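PDB 3WKY: prophenoloxidase b from Marsupenaeus japonicus, which is the inactive precursor of a type 3 copper phenoloxidase, which probably hydroxylates monophenols and oxidises o-diphenols at a dicopper site once activated. Local coordinates for residues 189-194 with 387-392; 196-201 with 572-577; 527-532 with 552-557. All coordinates share one frame; numbering follows the deposited sequence.

In the fold
Contacts 1 and 2 are buried near the middle of the chain, with centres 11 Å apart, and both use helix 193-205. Contact 1 stays within the copper-containing region and is polar: one arginine donates to a backbone oxygen, another stacks on a carboxylate, and waters bridge the segments. Contact 2 joins that region to the Ig-like one and is mostly aromatic and sulfur packing. Contact 3 is only partly buried and lies within the Ig-like region; hydrogen bonds among serine hydroxyls, carboxylates and backbone groups join its segments. Segments 552-557 and 572-577 belong to the same long loop and touch, with Trp-574 N lying 3.2 Å from Ile-554 O. Contacts 1 and 3 do not touch.

Contact 1: 189-194 with 387-392; sequences WREDMN and AVRDPV
Arg-190 reaches across to the backbone of 387-392. Its NE donates to Arg-389 O at 3.0 Å (N-H...O 153°). The oxygen lies near the guanidinium plane, while NE stands above the carbonyl plane. Pro-391 covers one guanidinium face, with CB 3.8 Å above the centre of the group. A bend at chi3 (-55°) turns the end of the arginine chain over this ring. Nearer the backbone, Arg-190 CB lies 3.4 Å from Val-388 O.

Glu-191 and Arg-389 form the second pair. Their carboxylate and guanidinium planes are stacked, only 5° apart. Glu-191 CG sits over the guanidinium centre. The salt bridge from Glu-191 OE2 to Arg-389 NH2 is long, 3.8 Å, and no N-H points at the oxygen, so it rests on charge alone. One water ties the two pairs together: it donates to Glu-191 OE2 and Arg-389 O and accepts from Arg-190 NH2. A second water bridges Glu-191 O and Arg-389 NH1.

The contact lies in the helical copper-containing domain of the hemocyanin family, where the turns leading into two helices pack together. Asp-192 and Asp-390 are the N-caps. Asp-390 OD1 accepts from Val-392 N at 2.9 Å; the matching bond from Asn-194 N to Asp-192 OD1 is weak, and that OD1 also accepts from Leu-195 N. The Val-388 side chain is about 6 Å from the Cu2-O2 cluster and touches His-199.

Further out, Tyr-233 and Glu-183 O hold the Arg-190 guanidinium. Tyr-259 OH is hydrogen-bonded to Glu-191 OE2, and Arg-274 forms a salt bridge with Asp-390 OD2.

Contact 2: 196-201 with 572-577; sequences NSFHWH and CSWPRN. Unlike the reference sequence in segment 572-577: Arg-576 (reference Gln). With CUO (Cu2-o2 cluster), chain J; NAG (2-acetamido-2-deoxy-beta-D-glucopyranose), chain F.
Phe-198 projects from a copper-ligand helix of the type 3 copper site onto loop 572-577 of the Ig-like region, so this packing joins two parts of the hemocyanin fold. The aromatic contact is an offset edge-to-face pair. The edge of Trp-574 points toward the Phe-198 face, with planes at 73°. The ring centroids are 5.6 Å apart. Trp-574 CE3 comes 3.8 Å from Phe-198 CE2. The phenyl ring reaches the loop because CG is anti to the backbone N (chi1 161°). Trp-574 CA also lies over a face of Phe-198, offset toward the rim.

Sulfur packing comes next. Cys-572 SG is 4.0 Å from Phe-198 CE1 and approaches the ring obliquely, as a sulfur-aromatic contact. The same sulfur packs 3.9 Å from His-201 CB. It is disulfide-bonded to Cys-619, which also touches Phe-198. The imidazole of His-201 has its polar partner elsewhere, in Tyr-121 OH.

The closest approach is Ser-573 O to Phe-198 CD1, 3.1 Å, oblique to the ring. Within the loop, Ser-573 OG donates to Trp-574 O at 2.9 Å, from above the carbonyl plane.

Metal binding occupies the other side of the helix. His-199 points away from the loop. With His-203 and His-226, it binds one copper, and its own NE2-CU1 distance is 2.2 Å.

Contact 3: 527-532 with 552-557; sequences WTEVDV and SSILST
Segment 527-532 runs along an edge strand that turns a corner at Val-530, where Val-530 and Asp-531 both face Ile-505 in a classic beta bulge. Segment 552-557 opens with a type I turn from Ser-552 to Leu-555. The backbones come nearest at Asp-531 and Ser-553, whose CA atoms are 5.1 Å apart.

Two serines carry most of the polar contact. Ser-552 OG donates to Val-530 O at 2.7 Å. It also accepts from Ile-554 N at 3.1 Å (N-H...O 169°), which makes an ST turn. Ser-553 OG donates to Glu-529 OE2 at 2.6 Å, on the anti lone pair of that oxygen. It accepts from Val-532 N at 2.9 Å. With chi1 at 53°, this hydroxyl lies between its own backbone N and carbonyl carbon and meets both partners. Ser-553 N donates a hydrogen bond to Asp-531 OD1 at 3.0 Å, from above the carboxylate plane.

Ile-554 adds apolar packing. Its CG2 rests 3.7 Å from Glu-529 CG as the two side chains run past each other in opposite directions.

Glu-529 OE2 is also hydrogen-bonded to Ser-617 OG and OE1 to Tyr-224 OH; Asp-531 OD2 is hydrogen-bonded to Tyr-487 OH and forms a salt bridge with Arg-547. Strand 528-534 pairs with strand 501-509 of the Ig-like region. Helix 218-239 of the copper-containing region lies alongside, and its Arg-232 is hydrogen-bonded to Glu-529 O and touches Ile-554.

Contact 1: 189-194 with 387-392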
loop_
_atom_site.group_PDB
_atom_site.type_symbol
_atom_site.label_atom_id
_atom_site.label_comp_id
_atom_site.label_asym_id
_atom_site.label_seq_id
_atom_site.Cartn_x
_atom_site.Cartn_y
_atom_site.Cartn_z
ATOM N N TRP A 189 15.817 -30.249 -14.200
ATOM C CA TRP A 189 14.647 -31.104 -14.344
ATOM C C TRP A 189 13.598 -30.396 -15.195
ATOM O O TRP A 189 13.084 -30.973 -16.157
ATOM C CB TRP A 189 14.113 -31.454 -12.954
ATOM C CG TRP A 189 13.207 -32.672 -12.824
ATOM C CD1 TRP A 189 13.595 -33.967 -12.581
ATOM C CD2 TRP A 189 11.768 -32.686 -12.858
ATOM N NE1 TRP A 189 12.484 -34.785 -12.476
ATOM C CE2 TRP A 189 11.352 -34.026 -12.650
ATOM C CE3 TRP A 189 10.789 -31.697 -13.045
ATOM C CZ2 TRP A 189 9.999 -34.401 -12.632
ATOM C CZ3 TRP A 189 9.453 -32.066 -13.033
ATOM C CH2 TRP A 189 9.069 -33.404 -12.810
ATOM N N ARG A 190 13.293 -29.137 -14.871
ATOM C CA ARG A 190 12.321 -28.382 -15.656
ATOM C C ARG A 190 12.758 -28.227 -17.121
ATOM O O ARG A 190 11.925 -28.218 -18.029
ATOM C CB ARG A 190 12.088 -26.982 -15.044
ATOM C CG ARG A 190 11.372 -26.983 -13.683
ATOM C CD ARG A 190 10.801 -25.572 -13.402
ATOM N NE ARG A 190 11.897 -24.610 -13.509
ATOM C CZ ARG A 190 12.601 -24.156 -12.471
ATOM N NH1 ARG A 190 12.272 -24.491 -11.226
ATOM N NH2 ARG A 190 13.616 -23.329 -12.677
ATOM N N GLU A 191 14.061 -28.109 -17.347
ATOM C CA GLU A 191 14.579 -27.872 -18.692
ATOM C C GLU A 191 14.973 -29.164 -19.416
ATOM O O GLU A 191 15.394 -29.126 -20.568
ATOM C CB GLU A 191 15.744 -26.880 -18.635
ATOM C CG GLU A 191 15.279 -25.466 -18.196
ATOM C CD GLU A 191 16.416 -24.492 -17.924
ATOM O OE1 GLU A 191 17.596 -24.847 -18.148
ATOM O OE2 GLU A 191 16.127 -23.350 -17.490
ATOM N N ASP A 192 14.797 -30.301 -18.747
ATOM C CA ASP A 192 15.121 -31.606 -19.341
ATOM C C ASP A 192 14.451 -31.730 -20.707
ATOM O O ASP A 192 13.234 -31.585 -20.827
ATOM C CB ASP A 192 14.661 -32.739 -18.417
ATOM C CG ASP A 192 15.005 -34.126 -18.963
ATOM O OD1 ASP A 192 14.413 -34.536 -19.982
ATOM O OD2 ASP A 192 15.852 -34.814 -18.363
ATOM N N MET A 193 15.243 -31.957 -21.753
ATOM C CA MET A 193 14.678 -31.922 -23.104
ATOM C C MET A 193 13.647 -33.023 -23.348
ATOM O O MET A 193 12.690 -32.827 -24.103
ATOM C CB MET A 193 15.783 -31.926 -24.171
ATOM C CG MET A 193 16.615 -33.192 -24.235
ATOM S SD MET A 193 17.879 -33.009 -25.526
ATOM C CE MET A 193 18.722 -31.518 -24.967
ATOM N N ASN A 194 13.819 -34.170 -22.696
ATOM C CA ASN A 194 12.854 -35.250 -22.840
ATOM C C ASN A 194 11.530 -34.933 -22.144
ATOM O O ASN A 194 10.455 -35.302 -22.624
ATOM C CB ASN A 194 13.431 -36.556 -22.297
ATOM C CG ASN A 194 14.625 -37.044 -23.101
ATOM O OD1 ASN A 194 14.620 -36.999 -24.328
ATOM N ND2 ASN A 194 15.659 -37.503 -22.404
ATOM N N ALA A 387 7.031 -24.686 -22.136
ATOM C CA ALA A 387 6.405 -24.124 -20.927
ATOM C C ALA A 387 6.910 -24.731 -19.622
ATOM O O ALA A 387 7.060 -24.026 -18.621
ATOM C CB ALA A 387 4.880 -24.218 -21.003
ATOM N N VAL A 388 7.199 -26.034 -19.631
ATOM C CA VAL A 388 7.668 -26.725 -18.421
ATOM C C VAL A 388 8.987 -26.145 -17.863
ATOM O O VAL A 388 9.246 -26.224 -16.661
ATOM C CB VAL A 388 7.762 -28.251 -18.677
ATOM C CG1 VAL A 388 8.409 -29.000 -17.499
ATOM C CG2 VAL A 388 6.364 -28.805 -18.943
ATOM N N ARG A 389 9.796 -25.532 -18.724
ATOM C CA ARG A 389 11.035 -24.873 -18.297
ATOM C C ARG A 389 10.820 -23.820 -17.205
ATOM O O ARG A 389 11.678 -23.630 -16.342
ATOM C CB ARG A 389 11.716 -24.172 -19.488
ATOM C CG ARG A 389 12.201 -25.114 -20.613
ATOM C CD ARG A 389 12.763 -24.301 -21.791
ATOM N NE ARG A 389 13.913 -23.469 -21.423
ATOM C CZ ARG A 389 15.188 -23.824 -21.589
ATOM N NH1 ARG A 389 15.500 -25.015 -22.095
ATOM N NH2 ARG A 389 16.156 -22.989 -21.241
ATOM N N ASP A 390 9.689 -23.121 -17.268
ATOM C CA ASP A 390 9.451 -21.934 -16.430
ATOM C C ASP A 390 8.968 -22.371 -15.055
ATOM O O ASP A 390 8.022 -23.152 -14.959
ATOM C CB ASP A 390 8.386 -21.059 -17.115
ATOM C CG ASP A 390 8.309 -19.643 -16.558
ATOM O OD1 ASP A 390 8.450 -19.453 -15.328
ATOM O OD2 ASP A 390 8.062 -18.708 -17.361
ATOM N N PRO A 391 9.614 -21.886 -13.969
ATOM C CA PRO A 391 9.092 -22.263 -12.644
ATOM C C PRO A 391 7.608 -21.934 -12.464
ATOM O O PRO A 391 6.908 -22.632 -11.720
ATOM C CB PRO A 391 9.964 -21.453 -11.663
ATOM C CG PRO A 391 10.587 -20.329 -12.532
ATOM C CD PRO A 391 10.795 -21.005 -13.871
ATOM N N VAL A 392 7.121 -20.894 -13.138
ATOM C CA VAL A 392 5.717 -20.543 -12.976
ATOM C C VAL A 392 4.783 -21.587 -13.589
ATOM O O VAL A 392 3.605 -21.642 -13.238
ATOM C CB VAL A 392 5.389 -19.127 -13.509
ATOM C CG1 VAL A 392 5.084 -19.152 -15.022
ATOM C CG2 VAL A 392 4.205 -18.551 -12.750
HETATM O O HOH W 1 14.247 -23.728 -15.566
HETATM O O HOH W 2 14.181 -27.504 -22.554
#

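Contact 2: 196-201 with 572-577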
loop_
_atom_site.group_PDB
_atom_site.type_symbol
_atom_site.label_atom_id
_atom_site.label_comp_id
_atom_site.label_asym_id
_atom_site.label_seq_id
_atom_site.Cartn_x
_atom_site.Cartn_y
_atom_site.Cartn_z
ATOM N N ASN A 196 10.294 -31.841 -21.629
ATOM C CA ASN A 196 9.649 -30.848 -22.472
ATOM C C ASN A 196 9.060 -31.459 -23.746
ATOM O O ASN A 196 7.977 -31.070 -24.173
ATOM C CB ASN A 196 10.609 -29.695 -22.792
ATOM C CG ASN A 196 10.758 -28.738 -21.630
ATOM O OD1 ASN A 196 10.014 -27.755 -21.527
ATOM N ND2 ASN A 196 11.711 -29.020 -20.739
ATOM N N SER A 197 9.760 -32.428 -24.331
ATOM C CA SER A 197 9.230 -33.144 -25.500
ATOM C C SER A 197 8.004 -33.984 -25.158
ATOM O O SER A 197 7.062 -34.055 -25.944
ATOM C CB SER A 197 10.313 -34.030 -26.125
ATOM O OG SER A 197 11.359 -33.222 -26.633
ATOM N N PHE A 198 8.030 -34.627 -23.995
ATOM C CA PHE A 198 6.870 -35.379 -23.516
ATOM C C PHE A 198 5.652 -34.459 -23.415
ATOM O O PHE A 198 4.539 -34.819 -23.796
ATOM C CB PHE A 198 7.177 -36.027 -22.165
ATOM C CG PHE A 198 5.951 -36.435 -21.394
ATOM C CD1 PHE A 198 5.174 -37.509 -21.815
ATOM C CD2 PHE A 198 5.580 -35.745 -20.244
ATOM C CE1 PHE A 198 4.044 -37.889 -21.108
ATOM C CE2 PHE A 198 4.449 -36.122 -19.521
ATOM C CZ PHE A 198 3.682 -37.193 -19.952
ATOM N N HIS A 199 5.865 -33.252 -22.903
ATOM C CA HIS A 199 4.773 -32.310 -22.795
ATOM C C HIS A 199 4.171 -31.958 -24.173
ATOM O O HIS A 199 2.952 -31.894 -24.340
ATOM C CB HIS A 199 5.270 -31.056 -22.076
ATOM C CG HIS A 199 4.176 -30.198 -21.566
ATOM N ND1 HIS A 199 3.933 -28.932 -22.049
ATOM C CD2 HIS A 199 3.241 -30.425 -20.613
ATOM C CE1 HIS A 199 2.899 -28.414 -21.420
ATOM N NE2 HIS A 199 2.478 -29.295 -20.533
ATOM N N TRP A 200 5.031 -31.723 -25.156
ATOM C CA TRP A 200 4.593 -31.533 -26.543
ATOM C C TRP A 200 3.780 -32.747 -27.028
ATOM O O TRP A 200 2.661 -32.603 -27.539
ATOM C CB TRP A 200 5.840 -31.301 -27.400
ATOM C CG TRP A 200 5.758 -31.449 -28.915
ATOM C CD1 TRP A 200 5.886 -32.613 -29.640
ATOM C CD2 TRP A 200 5.672 -30.386 -29.885
ATOM N NE1 TRP A 200 5.837 -32.338 -30.992
ATOM C CE2 TRP A 200 5.716 -30.981 -31.168
ATOM C CE3 TRP A 200 5.556 -28.991 -29.791
ATOM C CZ2 TRP A 200 5.626 -30.232 -32.346
ATOM C CZ3 TRP A 200 5.467 -28.238 -30.974
ATOM C CH2 TRP A 200 5.505 -28.866 -32.231
ATOM N N HIS A 201 4.340 -33.937 -26.855
ATOM C CA HIS A 201 3.636 -35.151 -27.265
ATOM C C HIS A 201 2.289 -35.313 -26.592
ATOM O O HIS A 201 1.295 -35.677 -27.243
ATOM C CB HIS A 201 4.508 -36.386 -27.044
ATOM C CG HIS A 201 5.500 -36.599 -28.141
ATOM N ND1 HIS A 201 5.169 -37.235 -29.323
ATOM C CD2 HIS A 201 6.804 -36.252 -28.251
ATOM C CE1 HIS A 201 6.231 -37.271 -30.110
ATOM N NE2 HIS A 201 7.235 -36.681 -29.488
ATOM N N CYS A 572 5.010 -40.829 -27.127
ATOM C CA CYS A 572 4.591 -40.150 -25.906
ATOM C C CYS A 572 4.935 -41.010 -24.683
ATOM O O CYS A 572 4.345 -42.068 -24.473
ATOM C CB CYS A 572 3.090 -39.887 -25.964
ATOM S SG CYS A 572 2.460 -38.749 -24.685
ATOM N N SER A 573 5.899 -40.561 -23.885
ATOM C CA SER A 573 6.400 -41.361 -22.767
ATOM C C SER A 573 6.899 -40.477 -21.633
ATOM O O SER A 573 7.601 -39.490 -21.891
ATOM C CB SER A 573 7.568 -42.233 -23.249
ATOM O OG SER A 573 8.102 -43.040 -22.202
ATOM N N TRP A 574 6.587 -40.828 -20.383
ATOM C CA TRP A 574 7.303 -40.188 -19.279
ATOM C C TRP A 574 8.782 -40.476 -19.530
ATOM O O TRP A 574 9.114 -41.577 -19.946
ATOM C CB TRP A 574 6.877 -40.743 -17.917
ATOM C CG TRP A 574 7.558 -39.997 -16.808
ATOM C CD1 TRP A 574 8.657 -40.391 -16.100
ATOM C CD2 TRP A 574 7.223 -38.684 -16.332
ATOM N NE1 TRP A 574 9.010 -39.418 -15.191
ATOM C CE2 TRP A 574 8.149 -38.359 -15.316
ATOM C CE3 TRP A 574 6.221 -37.768 -16.650
ATOM C CZ2 TRP A 574 8.104 -37.143 -14.617
ATOM C CZ3 TRP A 574 6.177 -36.557 -15.959
ATOM C CH2 TRP A 574 7.109 -36.261 -14.957
ATOM N N PRO A 575 9.676 -39.492 -19.320
ATOM C CA PRO A 575 11.089 -39.773 -19.623
ATOM C C PRO A 575 11.673 -40.876 -18.744
ATOM O O PRO A 575 11.606 -40.780 -17.514
ATOM C CB PRO A 575 11.787 -38.446 -19.309
ATOM C CG PRO A 575 10.723 -37.418 -19.490
ATOM C CD PRO A 575 9.456 -38.071 -18.986
ATOM N N ARG A 576 12.246 -41.910 -19.360
ATOM C CA ARG A 576 12.809 -43.004 -18.573
ATOM C C ARG A 576 13.867 -42.476 -17.613
ATOM O O ARG A 576 13.969 -42.947 -16.475
ATOM C CB ARG A 576 13.396 -44.120 -19.462
ATOM C CG ARG A 576 13.897 -45.320 -18.639
ATOM C CD ARG A 576 15.090 -46.054 -19.286
ATOM N NE ARG A 576 15.855 -46.818 -18.295
ATOM C CZ ARG A 576 16.833 -46.307 -17.544
ATOM N NH1 ARG A 576 17.178 -45.028 -17.670
ATOM N NH2 ARG A 576 17.474 -47.072 -16.662
ATOM N N ASN A 577 14.630 -41.477 -18.054
ATOM C CA ASN A 577 15.706 -40.948 -17.221
ATOM C C ASN A 577 15.204 -40.192 -15.986
ATOM O O ASN A 577 15.962 -39.994 -15.022
ATOM C CB ASN A 577 16.682 -40.093 -18.036
ATOM C CG ASN A 577 16.089 -38.751 -18.449
ATOM O OD1 ASN A 577 15.221 -38.692 -19.313
ATOM N ND2 ASN A 577 16.566 -37.670 -17.835
HETATM CU CU1 CUO J . 0.328 -29.244 -20.121
HETATM CU CU2 CUO J . -0.729 -26.075 -18.774
HETATM O O1 CUO J . -0.825 -27.615 -20.020
HETATM O O2 CUO J . 0.725 -27.027 -20.092
HETATM C C1 NAG F . 16.166 -50.139 -20.173
HETATM C C2 NAG F . 17.102 -51.238 -20.684
HETATM C C3 NAG F . 18.530 -50.709 -20.730
HETATM C C4 NAG F . 18.584 -49.473 -21.617
HETATM C C5 NAG F . 17.513 -48.456 -21.229
HETATM C C6 NAG F . 17.409 -47.379 -22.302
HETATM C C7 NAG F . 16.659 -53.617 -20.454
HETATM C C8 NAG F . 17.102 -54.868 -19.754
HETATM N N2 NAG F . 17.010 -52.457 -19.893
HETATM O O3 NAG F . 19.401 -51.688 -21.246
HETATM O O4 NAG F . 19.856 -48.871 -21.518
HETATM O O5 NAG F . 16.237 -49.056 -21.085
HETATM O O6 NAG F . 16.638 -47.883 -23.370
HETATM O O7 NAG F . 16.004 -53.686 -21.495
#

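Contact 3: 527-532 with 552-557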
loop_
_atom_site.group_PDB
_atom_site.type_symbol
_atom_site.label_atom_id
_atom_site.label_comp_id
_atom_site.label_asym_id
_atom_site.label_seq_id
_atom_site.Cartn_x
_atom_site.Cartn_y
_atom_site.Cartn_z
ATOM N N TRP A 527 0.847 -38.753 -4.410
ATOM C CA TRP A 527 0.957 -40.080 -5.051
ATOM C C TRP A 527 1.194 -39.992 -6.557
ATOM O O TRP A 527 0.448 -39.311 -7.257
ATOM C CB TRP A 527 -0.292 -40.926 -4.803
ATOM C CG TRP A 527 -0.483 -41.269 -3.367
ATOM C CD1 TRP A 527 -1.486 -40.835 -2.545
ATOM C CD2 TRP A 527 0.356 -42.119 -2.571
ATOM N NE1 TRP A 527 -1.325 -41.369 -1.289
ATOM C CE2 TRP A 527 -0.203 -42.157 -1.276
ATOM C CE3 TRP A 527 1.517 -42.856 -2.831
ATOM C CZ2 TRP A 527 0.364 -42.904 -0.236
ATOM C CZ3 TRP A 527 2.090 -43.587 -1.792
ATOM C CH2 TRP A 527 1.511 -43.602 -0.508
ATOM N N THR A 528 2.225 -40.685 -7.041
ATOM C CA THR A 528 2.498 -40.731 -8.476
ATOM C C THR A 528 2.585 -42.175 -8.949
ATOM O O THR A 528 3.050 -43.061 -8.219
ATOM C CB THR A 528 3.788 -39.957 -8.868
ATOM O OG1 THR A 528 3.908 -39.914 -10.300
ATOM C CG2 THR A 528 5.043 -40.605 -8.246
ATOM N N GLU A 529 2.114 -42.406 -10.165
ATOM C CA GLU A 529 2.082 -43.761 -10.711
ATOM C C GLU A 529 3.486 -44.317 -10.924
ATOM O O GLU A 529 4.344 -43.670 -11.520
ATOM C CB GLU A 529 1.285 -43.788 -12.027
ATOM C CG GLU A 529 1.137 -45.195 -12.644
ATOM C CD GLU A 529 0.177 -45.212 -13.814
ATOM O OE1 GLU A 529 -0.865 -44.504 -13.751
ATOM O OE2 GLU A 529 0.465 -45.932 -14.800
ATOM N N VAL A 530 3.710 -45.535 -10.425
ATOM C CA VAL A 530 4.953 -46.264 -10.644
ATOM C C VAL A 530 4.683 -47.316 -11.720
ATOM O O VAL A 530 5.453 -47.456 -12.678
ATOM C CB VAL A 530 5.405 -46.983 -9.364
ATOM C CG1 VAL A 530 6.562 -47.965 -9.653
ATOM C CG2 VAL A 530 5.814 -45.979 -8.306
ATOM N N ASP A 531 3.563 -48.022 -11.567
ATOM C CA ASP A 531 3.210 -49.121 -12.467
ATOM C C ASP A 531 1.780 -49.564 -12.189
ATOM O O ASP A 531 1.430 -49.894 -11.048
ATOM C CB ASP A 531 4.180 -50.294 -12.246
ATOM C CG ASP A 531 4.352 -51.178 -13.486
ATOM O OD1 ASP A 531 3.786 -50.869 -14.557
ATOM O OD2 ASP A 531 5.092 -52.184 -13.384
ATOM N N VAL A 532 0.950 -49.553 -13.227
ATOM C CA VAL A 532 -0.431 -50.011 -13.120
ATOM C C VAL A 532 -0.677 -50.898 -14.326
ATOM O O VAL A 532 -0.609 -50.427 -15.457
ATOM C CB VAL A 532 -1.433 -48.824 -13.129
ATOM C CG1 VAL A 532 -2.869 -49.326 -13.304
ATOM C CG2 VAL A 532 -1.296 -47.995 -11.854
ATOM N N SER A 552 7.488 -50.351 -17.176
ATOM C CA SER A 552 6.489 -49.545 -16.461
ATOM C C SER A 552 5.381 -48.994 -17.349
ATOM O O SER A 552 5.626 -48.558 -18.473
ATOM C CB SER A 552 7.143 -48.368 -15.744
ATOM O OG SER A 552 6.126 -47.515 -15.247
ATOM N N SER A 553 4.163 -48.982 -16.817
ATOM C CA SER A 553 3.017 -48.432 -17.525
ATOM C C SER A 553 3.194 -46.960 -17.906
ATOM O O SER A 553 2.535 -46.473 -18.829
ATOM C CB SER A 553 1.779 -48.567 -16.650
ATOM O OG SER A 553 2.017 -47.998 -15.374
ATOM N N ILE A 554 4.069 -46.242 -17.207
ATOM C CA ILE A 554 4.204 -44.792 -17.497
ATOM C C ILE A 554 5.131 -44.521 -18.687
ATOM O O ILE A 554 5.178 -43.405 -19.211
ATOM C CB ILE A 554 4.663 -43.973 -16.271
ATOM C CG1 ILE A 554 6.142 -44.233 -15.973
ATOM C CG2 ILE A 554 3.741 -44.252 -15.051
ATOM C CD1 ILE A 554 6.685 -43.452 -14.770
ATOM N N LEU A 555 5.857 -45.546 -19.118
ATOM C CA LEU A 555 6.738 -45.440 -20.282
ATOM C C LEU A 555 6.012 -45.939 -21.531
ATOM O O LEU A 555 5.034 -46.677 -21.429
ATOM C CB LEU A 555 8.004 -46.273 -20.053
ATOM C CG LEU A 555 8.795 -45.941 -18.785
ATOM C CD1 LEU A 555 9.958 -46.908 -18.579
ATOM C CD2 LEU A 555 9.306 -44.484 -18.849
ATOM N N SER A 556 6.473 -45.531 -22.709
ATOM C CA SER A 556 5.923 -46.081 -23.946
ATOM C C SER A 556 6.666 -47.390 -24.240
ATOM O O SER A 556 6.954 -48.159 -23.331
ATOM C CB SER A 556 6.105 -45.101 -25.105
ATOM O OG SER A 556 7.477 -44.840 -25.322
ATOM N N THR A 557 7.004 -47.624 -25.502
ATOM C CA THR A 557 7.785 -48.808 -25.866
ATOM C C THR A 557 9.135 -48.434 -26.472
ATOM O O THR A 557 10.156 -49.055 -26.171
ATOM C CB THR A 557 7.021 -49.704 -26.844
ATOM O OG1 THR A 557 6.551 -48.914 -27.942
ATOM C CG2 THR A 557 5.830 -50.352 -26.147
#